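Local coordinates for Bd3459 (Bdellovibrio bacteriovorus, PDB 5CEC), which is probably a serine-type D-Ala-D-Ala carboxypeptidase or endopeptidase of the S13 family that cuts peptidoglycan peptides during predation and is bound by an ankyrin-repeat immunity protein, at residues R118-S126 against F182-Y191. The protein carries 1 engineered substitution. Residues are numbered along the deposited sequence; the frame is centred on the assembly and turned at random.
Sequences RNMSYFLIS and FATAISPGYY. With SO4 (sulfate ion), chain E.
Arg118 lays its guanidinium flat over one face of the Tyr190 ring, CZ 3.7 Å from the ring centroid and the planes 7° apart, a stacked cation-pi pair. The stack leaves the guanidinium's in-plane N-H groups for polar partners: NE forms a salt bridge with Glu153, while NH1 donates to Tyr122 OH (3.1 Å) and to O1 of a sulfate ion, probably from the crystallisation liquor. That anion, also bound by Trp149, should help balance the arginine's charge. Water 2 joins the same phenol oxygen to Ser187 N and the sulfate, satisfying this buried hydroxyl.

Loop residue Ile186 and Tyr191 of the next helix share one face of the Tyr122 ring; Arg118 O lies against the other, offset toward the rim. Ile186 CG2 makes a CH-pi contact 4.0 Å from the centroid, suiting a branched aliphatic chain, and Tyr191 presents an edge in an offset edge-to-face pair with planes at 60°. Ile125 CD1 sits over the centre of one Phe182 ring face, a CH-pi contact 4.0 Å from the centroid; CG1 rests over the rim, 3.7 Å from Phe182 CZ, and CG2 meets Ile186 CD1 tip to tip. Phe182 CG, anti to the backbone N (chi1 -175°), carries the ring to Leu124 CD2 and Ser121 OG, which is hydrogen-bonded to Gly117 O and merely packs at the edge.

Ser187, compact and able to accept a hydrogen bond, receives Tyr190 N on OG at 3.3 Å. This is a serine N-cap, here opening helix 188-200 as it packs, with the loop after helix 167-182, against helix 118-130.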
loop_
_atom_site.group_PDB
_atom_site.type_symbol
_atom_site.label_atom_id
_atom_site.label_comp_id
_atom_site.label_asym_id
_atom_site.label_seq_id
_atom_site.Cartn_x
_atom_site.Cartn_y
_atom_site.Cartn_z
ATOM N N ARG A 118 7.379 14.411 8.046
ATOM C CA ARG A 118 8.639 14.183 8.774
ATOM C C ARG A 118 9.862 14.203 7.886
ATOM O O ARG A 118 10.820 14.927 8.170
ATOM C CB ARG A 118 8.570 12.822 9.519
ATOM C CG ARG A 118 9.844 12.493 10.305
ATOM C CD ARG A 118 9.970 10.996 10.565
ATOM N NE ARG A 118 8.834 10.466 11.303
ATOM C CZ ARG A 118 8.673 10.534 12.634
ATOM N NH1 ARG A 118 9.540 11.169 13.411
ATOM N NH2 ARG A 118 7.629 9.950 13.176
ATOM N N ASN A 119 9.875 13.360 6.864
ATOM C CA ASN A 119 11.144 13.120 6.161
ATOM C C ASN A 119 11.551 14.288 5.271
ATOM O O ASN A 119 12.741 14.663 5.231
ATOM C CB ASN A 119 11.089 11.798 5.419
ATOM C CG ASN A 119 11.053 10.629 6.354
ATOM O OD1 ASN A 119 11.711 10.669 7.371
ATOM N ND2 ASN A 119 10.274 9.611 6.050
ATOM N N MET A 120 10.596 14.915 4.578
ATOM C CA MET A 120 10.916 16.150 3.861
ATOM C C MET A 120 11.376 17.268 4.808
ATOM O O MET A 120 12.253 18.060 4.471
ATOM C CB MET A 120 9.771 16.575 2.948
ATOM C CG MET A 120 10.163 17.722 2.061
ATOM S SD MET A 120 11.512 17.311 0.950
ATOM C CE MET A 120 10.997 18.048 -0.582
ATOM N N SER A 121 10.793 17.307 5.997
ATOM C CA SER A 121 11.163 18.305 7.002
ATOM C C SER A 121 12.596 18.075 7.457
ATOM O O SER A 121 13.368 19.029 7.573
ATOM C CB SER A 121 10.218 18.276 8.209
ATOM O OG SER A 121 8.928 18.722 7.845
ATOM N N TYR A 122 12.950 16.813 7.710
ATOM C CA TYR A 122 14.328 16.488 8.060
ATOM C C TYR A 122 15.303 16.911 6.978
ATOM O O TYR A 122 16.366 17.449 7.268
ATOM C CB TYR A 122 14.496 14.986 8.309
ATOM C CG TYR A 122 13.861 14.402 9.567
ATOM C CD1 TYR A 122 13.289 15.202 10.567
ATOM C CD2 TYR A 122 13.837 13.032 9.738
ATOM C CE1 TYR A 122 12.723 14.642 11.702
ATOM C CE2 TYR A 122 13.278 12.463 10.861
ATOM C CZ TYR A 122 12.733 13.259 11.838
ATOM O OH TYR A 122 12.196 12.657 12.935
ATOM N N PHE A 123 14.946 16.661 5.730
ATOM C CA PHE A 123 15.789 17.098 4.610
ATOM C C PHE A 123 15.893 18.611 4.557
ATOM O O PHE A 123 16.988 19.155 4.379
ATOM C CB PHE A 123 15.273 16.538 3.297
ATOM C CG PHE A 123 16.134 16.891 2.113
ATOM C CD1 PHE A 123 17.415 16.343 1.951
ATOM C CD2 PHE A 123 15.704 17.812 1.190
ATOM C CE1 PHE A 123 18.216 16.701 0.880
ATOM C CE2 PHE A 123 16.510 18.169 0.113
ATOM C CZ PHE A 123 17.765 17.621 -0.035
ATOM N N LEU A 124 14.776 19.296 4.732
ATOM C CA LEU A 124 14.819 20.752 4.728
ATOM C C LEU A 124 15.724 21.291 5.844
ATOM O O LEU A 124 16.487 22.237 5.624
ATOM C CB LEU A 124 13.419 21.358 4.829
ATOM C CG LEU A 124 13.322 22.880 4.979
ATOM C CD1 LEU A 124 14.108 23.573 3.874
ATOM C CD2 LEU A 124 11.893 23.343 5.017
ATOM N N ILE A 125 15.605 20.706 7.034
ATOM C CA ILE A 125 16.433 21.149 8.154
ATOM C C ILE A 125 17.907 20.892 7.886
ATOM O O ILE A 125 18.755 21.771 8.161
ATOM C CB ILE A 125 15.944 20.563 9.486
ATOM C CG1 ILE A 125 14.570 21.130 9.825
ATOM C CG2 ILE A 125 16.919 20.864 10.616
ATOM C CD1 ILE A 125 13.793 20.333 10.830
ATOM N N SER A 126 18.217 19.706 7.377
ATOM C CA SER A 126 19.587 19.412 6.930
ATOM C C SER A 126 20.089 20.481 5.926
ATOM O O SER A 126 21.208 20.994 6.040
ATOM C CB SER A 126 19.641 18.028 6.283
ATOM O OG SER A 126 20.887 17.804 5.676
ATOM N N PHE A 182 8.501 20.305 13.673
ATOM C CA PHE A 182 9.546 20.847 12.809
ATOM C C PHE A 182 10.634 21.539 13.633
ATOM O O PHE A 182 11.824 21.454 13.306
ATOM C CB PHE A 182 8.919 21.830 11.801
ATOM C CG PHE A 182 9.884 22.355 10.791
ATOM C CD1 PHE A 182 10.631 23.494 11.058
ATOM C CD2 PHE A 182 10.088 21.682 9.592
ATOM C CE1 PHE A 182 11.507 23.983 10.119
ATOM C CE2 PHE A 182 10.988 22.151 8.663
ATOM C CZ PHE A 182 11.699 23.292 8.941
ATOM N N ALA A 183 10.212 22.219 14.701
ATOM C CA ALA A 183 11.096 23.087 15.472
ATOM C C ALA A 183 11.671 22.424 16.726
ATOM O O ALA A 183 12.362 23.090 17.499
ATOM C CB ALA A 183 10.342 24.358 15.870
ATOM N N THR A 184 11.453 21.124 16.917
ATOM C CA THR A 184 11.906 20.435 18.122
ATOM C C THR A 184 12.903 19.332 17.783
ATOM O O THR A 184 13.057 18.929 16.636
ATOM C CB THR A 184 10.714 19.865 18.911
ATOM O OG1 THR A 184 10.083 18.837 18.142
ATOM C CG2 THR A 184 9.691 20.958 19.226
ATOM N N ALA A 185 13.556 18.819 18.809
ATOM C CA ALA A 185 14.654 17.887 18.652
ATOM C C ALA A 185 14.316 16.767 17.671
ATOM O O ALA A 185 13.295 16.093 17.794
ATOM C CB ALA A 185 15.051 17.301 19.994
ATOM N N ILE A 186 15.203 16.561 16.714
ATOM C CA ILE A 186 15.003 15.552 15.673
ATOM C C ILE A 186 15.289 14.161 16.232
ATOM O O ILE A 186 16.340 13.922 16.830
ATOM C CB ILE A 186 15.893 15.862 14.458
ATOM C CG1 ILE A 186 15.275 17.036 13.708
ATOM C CG2 ILE A 186 16.057 14.657 13.538
ATOM C CD1 ILE A 186 16.135 17.600 12.598
ATOM N N SER A 187 14.358 13.243 16.014
ATOM C CA SER A 187 14.499 11.857 16.418
ATOM C C SER A 187 15.744 11.218 15.814
ATOM O O SER A 187 15.827 11.076 14.583
ATOM C CB SER A 187 13.284 11.048 15.958
ATOM O OG SER A 187 13.515 9.677 16.111
ATOM N N PRO A 188 16.696 10.805 16.667
ATOM C CA PRO A 188 17.880 10.182 16.057
ATOM C C PRO A 188 17.613 8.892 15.273
ATOM O O PRO A 188 18.267 8.644 14.262
ATOM C CB PRO A 188 18.828 9.963 17.233
ATOM C CG PRO A 188 18.310 10.824 18.318
ATOM C CD PRO A 188 16.866 11.051 18.112
ATOM N N GLY A 189 16.629 8.114 15.696
ATOM C CA GLY A 189 16.334 6.854 15.028
ATOM C C GLY A 189 15.705 7.090 13.663
ATOM O O GLY A 189 16.200 6.578 12.643
ATOM N N TYR A 190 14.652 7.900 13.618
ATOM C CA TYR A 190 14.008 8.174 12.325
ATOM C C TYR A 190 14.947 8.939 11.400
ATOM O O TYR A 190 14.945 8.700 10.188
ATOM C CB TYR A 190 12.718 8.953 12.473
ATOM C CG TYR A 190 11.563 8.144 12.926
ATOM C CD1 TYR A 190 10.828 7.377 12.035
ATOM C CD2 TYR A 190 11.186 8.129 14.266
ATOM C CE1 TYR A 190 9.747 6.640 12.459
ATOM C CE2 TYR A 190 10.105 7.374 14.704
ATOM C CZ TYR A 190 9.394 6.633 13.795
ATOM O OH TYR A 190 8.309 5.899 14.187
ATOM N N TYR A 191 15.747 9.867 11.940
ATOM C CA TYR A 191 16.661 10.618 11.084
ATOM C C TYR A 191 17.727 9.703 10.481
ATOM O O TYR A 191 17.997 9.814 9.300
ATOM C CB TYR A 191 17.313 11.782 11.833
ATOM C CG TYR A 191 18.120 12.662 10.915
ATOM C CD1 TYR A 191 17.526 13.660 10.155
ATOM C CD2 TYR A 191 19.499 12.503 10.811
ATOM C CE1 TYR A 191 18.257 14.457 9.306
ATOM C CE2 TYR A 191 20.246 13.296 9.969
ATOM C CZ TYR A 191 19.621 14.280 9.211
ATOM O OH TYR A 191 20.348 15.087 8.366
HETATM S S SO4 E . 9.035 12.230 16.762
HETATM O O1 SO4 E . 9.327 10.862 16.258
HETATM O O2 SO4 E . 8.251 12.180 18.012
HETATM O O3 SO4 E . 8.473 13.113 15.728
HETATM O O4 SO4 E . 10.323 12.930 17.131
HETATM O O HOH W 1 12.546 8.374 8.704
HETATM O O HOH W 2 11.718 14.152 15.062
#